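Local coordinates for C2 toxin component I (Clostridium botulinum, PDB 2J3X), which transfers ADP-ribose from NAD to a host-cell target, probably monomeric actin, as the enzymatic component of the binary C2 toxin, at residues A[28-31]-A[32-35]; A[66-69]-A[70-74]; A[201-205]-A[206-210]; A[307-310]-A[311-314]. The protein carries 2 engineered substitutions. One frame throughout, in Å; residues are numbered along the deposited sequence. Where two conformers were deposited one is given.

In the fold
Contacts 1, 2 and 3 fall within the first of two ADP-ribosyltransferase-like halves of the chain, contact 4 within the second; all are local, and no two touch. Contact 1 turns the chain between helices 15-30 and 35-42, contact 2 is a short helix, contact 3 the tip of a hairpin and contact 4 a loop. The centre of contact 2 lies about 28 Å from those of contacts 1 and 4. Contacts 1 and 4 lie on opposite sides of the chain's centre, their centres about 48 Å apart. Sulfate ions bind at contacts 1 and 2, probably from the crystallisation liquor. By analogy with related binary toxins, the NAD site probably lies in the half holding contact 4.

Contact 1: A[28-31]-A[32-35]; sequences RWFT and KLNN. With SO4 (sulfate ion), chain S.
Leu33 folds back over Trp29 and against Phe30, and its side chain can be followed outward from the backbone. Leu33 CB lies 3.9 Å from Phe30 O. Leu33 CG stands beside its own backbone N, anti to the carbonyl carbon (chi1 -52°), which turns it back toward the helix and leaves it 3.5 Å from Trp29 O. Leu33 CD1 sits over the five-membered part of the Trp29 indole, 4.1 Å from its centroid in a CH-pi contact, and reaches Phe30 CD1 at 3.9 Å. Leu33 CD2 also nears Trp29 NE1, at 4.0 Å, though the proton of that nitrogen goes to Ala88 O. The CD1 methyl alone serves both rings, and CD2 adds a second contact at the indole.

This is the C-terminal end of helix 15-30, where a type I beta turn from Phe30 to Leu33 leads toward helix 35-42. Lys32 N donates to Trp29 O at 2.9 Å and Leu33 N to Phe30 O at 3.1 Å. Thr31 OG1 gives its proton to Arg28 O, a use of the short hydroxyl side chain that suits a helix end. At the start of the next helix, Asn34 OD1 caps Glu37 N, while Asn35 N donates to O3 of the sulfate ion (chain S) at 2.6 Å.

Contact 2: A[66-69]-A[70-74]; sequences TAIE and IMKED. With SO4 (sulfate ion), chain U; SO4 (sulfate ion), chain M.
Helix 65-73 is a short amphipathic helix in which Ile68 meets Met71 and Lys72 one turn further on, while Thr66 and Glu69 face a bound sulfate. Its backbone follows the alpha-helical i to i+4 pattern: Ile70, Met71, Lys72 and Glu73 each donate their N-H to the carbonyl four residues back, the Lys72 N to Ile68 O bond being 2.9 Å long. Ile68 spreads its two branches. Ile68 CD1 touches Met71 CE at 3.6 Å, and the methionine can bring that methyl back because its chain bends at the last torsion (chi3 -74°). The other branch, Ile68 CG2, lies 3.9 Å from Lys72 CE, so the lysine's aliphatic stem shares the apolar edge while its extended chain carries the amine outward. There Lys72 NZ donates to O4 of sulfate M at 2.8 Å, as suits a long cationic side chain at the surface.

Elsewhere on the helix Glu69 OE1 comes within 2.6 Å of O2 of sulfate U. So close an approach of two acceptors would be easier to explain if one were protonated, as is plausible in a crystal at pH 3.0. Thr66 OG1 also lies against this ion, though so closely that the detail is doubtful. Thr66 CG2 also meets Ile70 CD1, at 4.1 Å. The helix leans on helix 77-90, where Leu79 receives Ile68, Met71 and Lys72; Ile68 also touches Asn223 in a loop ahead of helix 227-234, and Asp74 touches Arg412 in the turn between strands 397-411 and 414-426.

Contact 3: A[201-205]-A[206-210]; sequences TTIKG and KDYIL
Thr201 and Tyr208 exchange backbone hydrogen bonds, Ile203 and Lys206 do the same, and between them Thr202 and Asp207 form a non-hydrogen-bonded pair, making an antiparallel beta hairpin with a two-residue loop. The Lys206 N to Ile203 O bond, 2.9 Å, closes its type I' turn. Lys204 and Gly205 at the corner both have positive phi (44° and 76°), and the second value suits glycine.

On the face carrying Thr201, Ile203 and Tyr208, the edge of the phenol lies against the opposite strand, Tyr208 CE1 4.0 Å from Ile203 CB. A water bridges the same two residues, 2.8 Å from Ile203 O and 2.8 Å from Tyr208 OH. Thr201 CG2 crosses to Leu210 CB at 3.9 Å, a place where a beta-branched residue offers a methyl. On the other face Thr202 and Asp207 run side by side, with Thr202 OG1 3.2 Å from Asp207 OD1: at best a weak, unsettled bond, since the hydroxyl may turn to another acceptor.

Lys206 carries its ammonium to Glu158, and Arg116 meets the Tyr208 ring in a cation-pi contact. Backbone bonds thus chiefly hold the tip; the Ile203 face mixes apolar contact, water bridge and salt bridge, the other carries the polar pair.

Contact 4: A[307-310]-A[311-314]; sequences DLPS and DFSF
Leu308 and Phe312 make the apolar part of this contact. Leu308 CD1 stands over the middle of the Phe312 ring, 4.0 Å from its centroid and 13° off the normal, as a CH-pi contact. The other branch reaches the ring's rim, with Leu308 CD2 3.9 Å from Phe312 CD2. Pro309 CD approaches from the edge, near the ring plane, 4.2 Å from the same Phe312 CD2. A chi1 of 179°, which sets CG opposed to the backbone N, brings the face of the Phe312 ring against Leu308. Further along, the edge of Phe312 is presented to Phe314, its CE1 lying above the centre of that second ring.

These residues form part of the loop between strands 295-301 and 315-318, which bends through a type I beta turn from Pro309 to Phe312. Proline, lacking an N-H, offers its carbonyl to the turn's bond and its ring to the Phe312 edge, and the small or polar Ser310 and Asp311 suit the corner.

Among the hydrogen bonds, Phe312 N donates to Pro309 O at 3.0 Å. A water then donates to Ser310 O at 2.6 Å and to Phe312 O at 2.8 Å, spanning the turn. Phe332 of helix 326-336 packs on Leu308, and Lys328 of that helix on Phe312.

Contact 1: A[28-31]-A[32-35]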
loop_
_atom_site.group_PDB
_atom_site.type_symbol
_atom_site.label_atom_id
_atom_site.label_comp_id
_atom_site.label_asym_id
_atom_site.label_seq_id
_atom_site.Cartn_x
_atom_site.Cartn_y
_atom_site.Cartn_z
ATOM N N ARG A 28 21.582 -12.203 -20.225
ATOM C CA ARG A 28 20.644 -13.329 -20.308
ATOM C C ARG A 28 19.188 -12.824 -20.382
ATOM O O ARG A 28 18.389 -13.333 -21.193
ATOM C CB ARG A 28 20.799 -14.303 -19.139
ATOM C CG ARG A 28 22.174 -15.025 -19.154
ATOM C CD ARG A 28 22.390 -15.878 -17.910
ATOM N NE ARG A 28 23.647 -16.627 -17.975
ATOM C CZ ARG A 28 24.144 -17.377 -16.976
ATOM N NH1 ARG A 28 23.512 -17.486 -15.788
ATOM N NH2 ARG A 28 25.288 -18.026 -17.144
ATOM N N TRP A 29 18.860 -11.849 -19.517
ATOM C CA TRP A 29 17.512 -11.313 -19.485
ATOM C C TRP A 29 17.169 -10.711 -20.834
ATOM O O TRP A 29 16.071 -10.981 -21.372
ATOM C CB TRP A 29 17.446 -10.235 -18.406
ATOM C CG TRP A 29 16.067 -9.666 -18.121
ATOM C CD1 TRP A 29 14.846 -10.237 -18.360
ATOM C CD2 TRP A 29 15.826 -8.415 -17.461
ATOM N NE1 TRP A 29 13.824 -9.362 -17.901
ATOM C CE2 TRP A 29 14.419 -8.245 -17.366
ATOM C CE3 TRP A 29 16.670 -7.381 -17.025
ATOM C CZ2 TRP A 29 13.844 -7.111 -16.746
ATOM C CZ3 TRP A 29 16.100 -6.215 -16.446
ATOM C CH2 TRP A 29 14.689 -6.117 -16.310
ATOM N N PHE A 30 18.075 -9.892 -21.364
ATOM C CA PHE A 30 17.781 -9.157 -22.611
ATOM C C PHE A 30 17.581 -10.111 -23.800
ATOM O O PHE A 30 16.881 -9.748 -24.754
ATOM C CB PHE A 30 18.844 -8.107 -22.909
ATOM C CG PHE A 30 18.624 -6.796 -22.180
ATOM C CD1 PHE A 30 18.143 -6.784 -20.873
ATOM C CD2 PHE A 30 18.870 -5.580 -22.811
ATOM C CE1 PHE A 30 17.944 -5.577 -20.169
ATOM C CE2 PHE A 30 18.641 -4.365 -22.123
ATOM C CZ PHE A 30 18.185 -4.389 -20.794
ATOM N N THR A 31 18.111 -11.329 -23.725
ATOM C CA THR A 31 17.822 -12.290 -24.824
ATOM C C THR A 31 16.341 -12.644 -24.928
ATOM O O THR A 31 15.909 -13.192 -25.945
ATOM C CB THR A 31 18.648 -13.563 -24.766
ATOM O OG1 THR A 31 18.239 -14.392 -23.667
ATOM C CG2 THR A 31 20.141 -13.200 -24.610
ATOM N N LYS A 32 15.566 -12.332 -23.883
ATOM C CA LYS A 32 14.173 -12.723 -23.859
ATOM C C LYS A 32 13.270 -11.519 -24.164
ATOM O O LYS A 32 12.036 -11.670 -24.168
ATOM C CB LYS A 32 13.796 -13.283 -22.488
ATOM C CG LYS A 32 14.594 -14.543 -22.062
ATOM C CD LYS A 32 14.302 -14.854 -20.613
ATOM C CE LYS A 32 15.441 -15.491 -19.861
ATOM N NZ LYS A 32 14.831 -16.137 -18.672
ATOM N N LEU A 33 13.871 -10.349 -24.383
ATOM C CA LEU A 33 13.053 -9.126 -24.520
ATOM C C LEU A 33 12.961 -8.617 -25.949
ATOM O O LEU A 33 13.884 -8.807 -26.751
ATOM C CB LEU A 33 13.615 -8.002 -23.629
ATOM C CG LEU A 33 13.832 -8.416 -22.170
ATOM C CD1 LEU A 33 14.251 -7.190 -21.380
ATOM C CD2 LEU A 33 12.546 -9.005 -21.626
ATOM N N ASN A 34 11.878 -7.889 -26.231
ATOM C CA ASN A 34 11.720 -7.206 -27.498
ATOM C C ASN A 34 12.316 -5.801 -27.343
ATOM O O ASN A 34 12.657 -5.400 -26.206
ATOM C CB ASN A 34 10.253 -7.272 -27.944
ATOM C CG ASN A 34 9.309 -6.466 -27.052
ATOM O OD1 ASN A 34 9.696 -5.442 -26.499
ATOM N ND2 ASN A 34 8.043 -6.883 -26.972
ATOM N N ASN A 35 12.478 -5.068 -28.446
ATOM C CA ASN A 35 13.141 -3.766 -28.443
ATOM C C ASN A 35 12.488 -2.766 -27.492
ATOM O O ASN A 35 13.174 -2.062 -26.764
ATOM C CB ASN A 35 13.154 -3.166 -29.872
ATOM C CG ASN A 35 13.826 -1.782 -29.942
ATOM O OD1 ASN A 35 14.972 -1.601 -29.528
ATOM N ND2 ASN A 35 13.112 -0.811 -30.493
HETATM S S SO4 S . 11.726 -6.871 -31.451
HETATM O O1 SO4 S . 12.070 -6.561 -32.839
HETATM O O2 SO4 S . 11.391 -8.284 -31.306
HETATM O O3 SO4 S . 12.863 -6.551 -30.589
HETATM O O4 SO4 S . 10.562 -6.078 -31.080
HETATM O O HOH W 1 16.420 -9.677 -27.452
#

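Contact 2: A[66-69]-A[70-74]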
loop_
_atom_site.group_PDB
_atom_site.type_symbol
_atom_site.label_atom_id
_atom_site.label_comp_id
_atom_site.label_asym_id
_atom_site.label_seq_id
_atom_site.Cartn_x
_atom_site.Cartn_y
_atom_site.Cartn_z
ATOM N N THR A 66 -11.075 4.647 -15.662
ATOM C CA THR A 66 -11.306 5.677 -16.701
ATOM C C THR A 66 -10.047 6.462 -17.053
ATOM O O THR A 66 -9.715 6.631 -18.233
ATOM C CB THR A 66 -12.412 6.644 -16.253
ATOM O OG1 THR A 66 -13.608 5.899 -16.093
ATOM C CG2 THR A 66 -12.667 7.703 -17.336
ATOM N N ALA A 67 -9.318 6.893 -16.024
ATOM C CA ALA A 67 -8.122 7.688 -16.228
ATOM C C ALA A 67 -7.047 6.805 -16.882
ATOM O O ALA A 67 -6.309 7.263 -17.759
ATOM C CB ALA A 67 -7.624 8.227 -14.884
ATOM N N ILE A 68 -6.965 5.517 -16.498
ATOM C CA ILE A 68 -5.985 4.637 -17.137
ATOM C C ILE A 68 -6.283 4.470 -18.630
ATOM O O ILE A 68 -5.376 4.556 -19.475
ATOM C CB ILE A 68 -6.002 3.214 -16.452
ATOM C CG1 ILE A 68 -5.644 3.347 -14.970
ATOM C CG2 ILE A 68 -5.049 2.210 -17.159
ATOM C CD1 ILE A 68 -4.363 4.208 -14.638
ATOM N N GLU A 69 -7.564 4.253 -18.955
ATOM C CA GLU A 69 -7.983 4.056 -20.346
ATOM C C GLU A 69 -7.708 5.306 -21.180
ATOM O O GLU A 69 -7.241 5.194 -22.319
ATOM C CB GLU A 69 -9.465 3.748 -20.341
ATOM C CG GLU A 69 -9.745 2.376 -19.727
ATOM C CD GLU A 69 -11.193 2.182 -19.386
ATOM O OE1 GLU A 69 -12.013 3.130 -19.484
ATOM O OE2 GLU A 69 -11.527 1.066 -18.991
ATOM N N ILE A 70 -7.963 6.493 -20.616
ATOM C CA ILE A 70 -7.577 7.730 -21.301
ATOM C C ILE A 70 -6.087 7.753 -21.626
ATOM O O ILE A 70 -5.709 8.083 -22.739
ATOM C CB ILE A 70 -7.989 8.999 -20.484
ATOM C CG1 ILE A 70 -9.488 9.218 -20.621
ATOM C CG2 ILE A 70 -7.161 10.229 -20.908
ATOM C CD1 ILE A 70 -10.111 10.086 -19.471
ATOM N N MET A 71 -5.223 7.425 -20.663
ATOM C CA MET A 71 -3.812 7.394 -20.925
ATOM C C MET A 71 -3.393 6.376 -21.998
ATOM O O MET A 71 -2.521 6.662 -22.815
ATOM C CB MET A 71 -3.061 7.096 -19.599
ATOM C CG MET A 71 -2.969 8.383 -18.734
ATOM S SD MET A 71 -1.837 8.083 -17.333
ATOM C CE MET A 71 -2.844 7.025 -16.280
ATOM N N LYS A 72 -3.997 5.178 -21.985
ATOM C CA LYS A 72 -3.676 4.202 -23.037
ATOM C C LYS A 72 -4.089 4.760 -24.407
ATOM O O LYS A 72 -3.342 4.673 -25.347
ATOM C CB LYS A 72 -4.439 2.867 -22.800
ATOM C CG LYS A 72 -3.885 2.130 -21.499
ATOM C CD LYS A 72 -4.569 0.772 -21.310
ATOM C CE LYS A 72 -3.905 -0.023 -20.164
ATOM N NZ LYS A 72 -4.700 -1.256 -19.984
ATOM N N GLU A 73 -5.282 5.305 -24.511
ATOM C CA GLU A 73 -5.731 5.798 -25.846
ATOM C C GLU A 73 -4.944 7.027 -26.266
ATOM O O GLU A 73 -4.833 7.294 -27.475
ATOM C CB GLU A 73 -7.228 6.039 -25.851
ATOM C CG GLU A 73 -7.985 4.686 -25.598
ATOM C CD GLU A 73 -9.510 4.777 -25.494
ATOM O OE1 GLU A 73 -10.011 5.662 -24.743
ATOM O OE2 GLU A 73 -10.206 3.936 -26.111
ATOM N N ASP A 74 -4.426 7.781 -25.294
ATOM C CA ASP A 74 -3.445 8.856 -25.553
ATOM C C ASP A 74 -2.004 8.415 -25.800
ATOM O O ASP A 74 -1.086 9.268 -25.929
ATOM C CB ASP A 74 -3.487 9.901 -24.444
ATOM C CG ASP A 74 -4.821 10.627 -24.385
ATOM O OD1 ASP A 74 -5.587 10.570 -25.363
ATOM O OD2 ASP A 74 -5.106 11.265 -23.340
HETATM S S SO4 U . -14.956 4.394 -18.983
HETATM O O1 SO4 U . -14.054 5.200 -19.810
HETATM O O2 SO4 U . -14.440 3.048 -18.637
HETATM O O3 SO4 U . -15.207 5.136 -17.737
HETATM O O4 SO4 U . -16.236 4.215 -19.682
HETATM S S SO4 M . -2.392 -2.548 -17.014
HETATM O O1 SO4 M . -1.408 -1.411 -17.106
HETATM O O2 SO4 M . -1.789 -3.642 -17.770
HETATM O O3 SO4 M . -2.512 -2.992 -15.621
HETATM O O4 SO4 M . -3.688 -2.170 -17.587
#

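Contact 3: A[201-205]-A[206-210]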
loop_
_atom_site.group_PDB
_atom_site.type_symbol
_atom_site.label_atom_id
_atom_site.label_comp_id
_atom_site.label_asym_id
_atom_site.label_seq_id
_atom_site.Cartn_x
_atom_site.Cartn_y
_atom_site.Cartn_z
ATOM N N THR A 201 23.582 -2.101 14.337
ATOM C CA THR A 201 24.831 -2.559 13.718
ATOM C C THR A 201 25.720 -1.389 13.269
ATOM O O THR A 201 25.237 -0.299 12.978
ATOM C CB THR A 201 24.592 -3.514 12.517
ATOM O OG1 THR A 201 25.827 -4.208 12.246
ATOM C CG2 THR A 201 24.178 -2.730 11.247
ATOM N N THR A 202 27.032 -1.630 13.213
ATOM C CA THR A 202 28.010 -0.645 12.749
ATOM C C THR A 202 28.664 -1.183 11.478
ATOM O O THR A 202 29.134 -2.328 11.434
ATOM C CB THR A 202 29.066 -0.381 13.854
ATOM O OG1 THR A 202 28.403 -0.034 15.082
ATOM C CG2 THR A 202 30.034 0.704 13.470
ATOM N N ILE A 203 28.633 -0.391 10.422
ATOM C CA ILE A 203 29.187 -0.796 9.161
ATOM C C ILE A 203 30.052 0.339 8.678
ATOM O O ILE A 203 29.574 1.469 8.578
ATOM C CB ILE A 203 28.085 -1.056 8.085
ATOM C CG1 ILE A 203 27.198 -2.243 8.481
ATOM C CG2 ILE A 203 28.728 -1.271 6.708
ATOM C CD1 ILE A 203 25.898 -2.416 7.611
ATOM N N LYS A 204 31.327 0.046 8.361
ATOM C CA LYS A 204 32.308 1.090 7.966
ATOM C C LYS A 204 32.202 2.319 8.891
ATOM O O LYS A 204 32.179 3.476 8.427
ATOM C CB LYS A 204 32.161 1.520 6.487
ATOM C CG LYS A 204 32.495 0.446 5.404
ATOM C CD LYS A 204 32.531 1.089 3.987
ATOM C CE LYS A 204 33.931 1.683 3.615
ATOM N NZ LYS A 204 33.967 2.424 2.265
ATOM N N GLY A 205 32.132 2.053 10.197
ATOM C CA GLY A 205 32.203 3.106 11.197
ATOM C C GLY A 205 30.921 3.922 11.334
ATOM O O GLY A 205 30.898 4.935 12.059
ATOM N N LYS A 206 29.844 3.496 10.650
ATOM C CA LYS A 206 28.548 4.189 10.814
ATOM C C LYS A 206 27.506 3.270 11.467
ATOM O O LYS A 206 27.538 2.081 11.221
ATOM C CB LYS A 206 28.076 4.707 9.450
ATOM C CG LYS A 206 29.096 5.693 8.817
ATOM C CD LYS A 206 28.373 6.795 8.045
ATOM C CE LYS A 206 29.290 7.973 7.752
ATOM N NZ LYS A 206 30.425 7.534 6.860
ATOM N N ASP A 207 26.575 3.811 12.274
ATOM C CA ASP A 207 25.526 3.002 12.928
ATOM C C ASP A 207 24.158 3.011 12.252
ATOM O O ASP A 207 23.714 4.059 11.720
ATOM C CB ASP A 207 25.328 3.422 14.358
ATOM C CG ASP A 207 26.562 3.094 15.203
ATOM O OD1 ASP A 207 27.664 2.996 14.637
ATOM O OD2 ASP A 207 26.424 2.927 16.400
ATOM N N TYR A 208 23.516 1.835 12.289
ATOM C CA TYR A 208 22.249 1.609 11.572
ATOM C C TYR A 208 21.385 0.699 12.392
ATOM O O TYR A 208 21.869 -0.167 13.147
ATOM C CB TYR A 208 22.489 0.887 10.223
ATOM C CG TYR A 208 23.386 1.603 9.289
ATOM C CD1 TYR A 208 24.779 1.432 9.341
ATOM C CD2 TYR A 208 22.847 2.433 8.272
ATOM C CE1 TYR A 208 25.620 2.113 8.407
ATOM C CE2 TYR A 208 23.684 3.087 7.344
ATOM C CZ TYR A 208 25.047 2.938 7.427
ATOM O OH TYR A 208 25.900 3.570 6.514
ATOM N N ILE A 209 20.078 0.851 12.253
ATOM C CA ILE A 209 19.212 -0.244 12.677
ATOM C C ILE A 209 19.100 -1.207 11.470
ATOM O O ILE A 209 18.634 -0.823 10.386
ATOM C CB ILE A 209 17.821 0.245 13.105
ATOM C CG1 ILE A 209 17.945 1.047 14.430
ATOM C CG2 ILE A 209 16.864 -0.985 13.363
ATOM C CD1 ILE A 209 16.599 1.657 14.924
ATOM N N LEU A 210 19.546 -2.459 11.676
ATOM C CA LEU A 210 19.486 -3.502 10.637
ATOM C C LEU A 210 18.230 -4.296 10.940
ATOM O O LEU A 210 18.082 -4.901 12.009
ATOM C CB LEU A 210 20.725 -4.401 10.717
ATOM C CG LEU A 210 20.740 -5.611 9.769
ATOM C CD1 LEU A 210 20.760 -5.157 8.268
ATOM C CD2 LEU A 210 22.001 -6.462 10.155
HETATM O O HOH W 2 28.513 2.662 6.232
#

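Contact 4: A[307-310]-A[311-314]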
loop_
_atom_site.group_PDB
_atom_site.type_symbol
_atom_site.label_atom_id
_atom_site.label_comp_id
_atom_site.label_asym_id
_atom_site.label_seq_id
_atom_site.Cartn_x
_atom_site.Cartn_y
_atom_site.Cartn_z
ATOM N N ASP A 307 -10.523 17.059 10.584
ATOM C CA ASP A 307 -10.716 18.445 11.057
ATOM C C ASP A 307 -10.048 19.433 10.128
ATOM O O ASP A 307 -9.428 20.446 10.577
ATOM C CB ASP A 307 -10.173 18.609 12.483
ATOM C CG ASP A 307 -11.016 17.890 13.513
ATOM O OD1 ASP A 307 -12.074 17.331 13.162
ATOM O OD2 ASP A 307 -10.641 17.898 14.717
ATOM N N LEU A 308 -10.109 19.142 8.836
ATOM C CA LEU A 308 -9.581 20.048 7.842
ATOM C C LEU A 308 -10.737 20.546 6.969
ATOM O O LEU A 308 -11.782 19.917 6.934
ATOM C CB LEU A 308 -8.498 19.377 6.960
ATOM C CG LEU A 308 -7.202 18.993 7.718
ATOM C CD1 LEU A 308 -6.338 18.087 6.854
ATOM C CD2 LEU A 308 -6.373 20.215 8.090
ATOM N N PRO A 309 -10.535 21.662 6.268
ATOM C CA PRO A 309 -11.618 22.111 5.344
ATOM C C PRO A 309 -11.931 20.978 4.356
ATOM O O PRO A 309 -11.004 20.259 3.982
ATOM C CB PRO A 309 -10.950 23.261 4.574
ATOM C CG PRO A 309 -9.941 23.791 5.475
ATOM C CD PRO A 309 -9.385 22.590 6.274
ATOM N N SER A 310 -13.180 20.843 3.889
ATOM C CA SER A 310 -13.471 19.726 2.976
ATOM C C SER A 310 -12.559 19.744 1.766
ATOM O O SER A 310 -12.155 18.667 1.269
ATOM C CB SER A 310 -14.921 19.749 2.500
ATOM O OG SER A 310 -15.204 21.038 1.938
ATOM N N ASP A 311 -12.203 20.944 1.285
ATOM C CA ASP A 311 -11.455 21.072 0.059
ATOM C C ASP A 311 -9.984 21.412 0.312
ATOM O O ASP A 311 -9.301 21.976 -0.546
ATOM C CB ASP A 311 -12.106 22.140 -0.847
ATOM C CG ASP A 311 -12.277 23.490 -0.147
ATOM O OD1 ASP A 311 -12.372 23.583 1.117
ATOM O OD2 ASP A 311 -12.375 24.495 -0.908
ATOM N N PHE A 312 -9.508 21.004 1.478
ATOM C CA PHE A 312 -8.101 21.077 1.802
ATOM C C PHE A 312 -7.294 20.533 0.633
ATOM O O PHE A 312 -7.596 19.435 0.149
ATOM C CB PHE A 312 -7.806 20.219 3.048
ATOM C CG PHE A 312 -6.344 20.239 3.431
ATOM C CD1 PHE A 312 -5.428 19.342 2.824
ATOM C CD2 PHE A 312 -5.879 21.157 4.357
ATOM C CE1 PHE A 312 -4.076 19.395 3.139
ATOM C CE2 PHE A 312 -4.551 21.206 4.695
ATOM C CZ PHE A 312 -3.626 20.337 4.084
ATOM N N SER A 313 -6.244 21.229 0.222
ATOM C CA SER A 313 -5.432 20.714 -0.902
ATOM C C SER A 313 -3.980 20.612 -0.528
ATOM O O SER A 313 -3.438 21.507 0.175
ATOM C CB SER A 313 -5.554 21.653 -2.121
ATOM O OG SER A 313 -4.680 21.271 -3.184
ATOM N N PHE A 314 -3.317 19.587 -1.093
ATOM C CA PHE A 314 -1.873 19.437 -0.960
ATOM C C PHE A 314 -1.054 20.015 -2.103
ATOM O O PHE A 314 0.184 19.852 -2.146
ATOM C CB PHE A 314 -1.555 17.916 -0.839
ATOM C CG PHE A 314 -1.939 17.296 0.476
ATOM C CD1 PHE A 314 -1.193 17.568 1.647
ATOM C CD2 PHE A 314 -3.004 16.410 0.537
ATOM C CE1 PHE A 314 -1.516 16.971 2.870
ATOM C CE2 PHE A 314 -3.337 15.802 1.761
ATOM C CZ PHE A 314 -2.544 16.082 2.931
HETATM O O HOH W 3 -9.788 17.738 0.665
#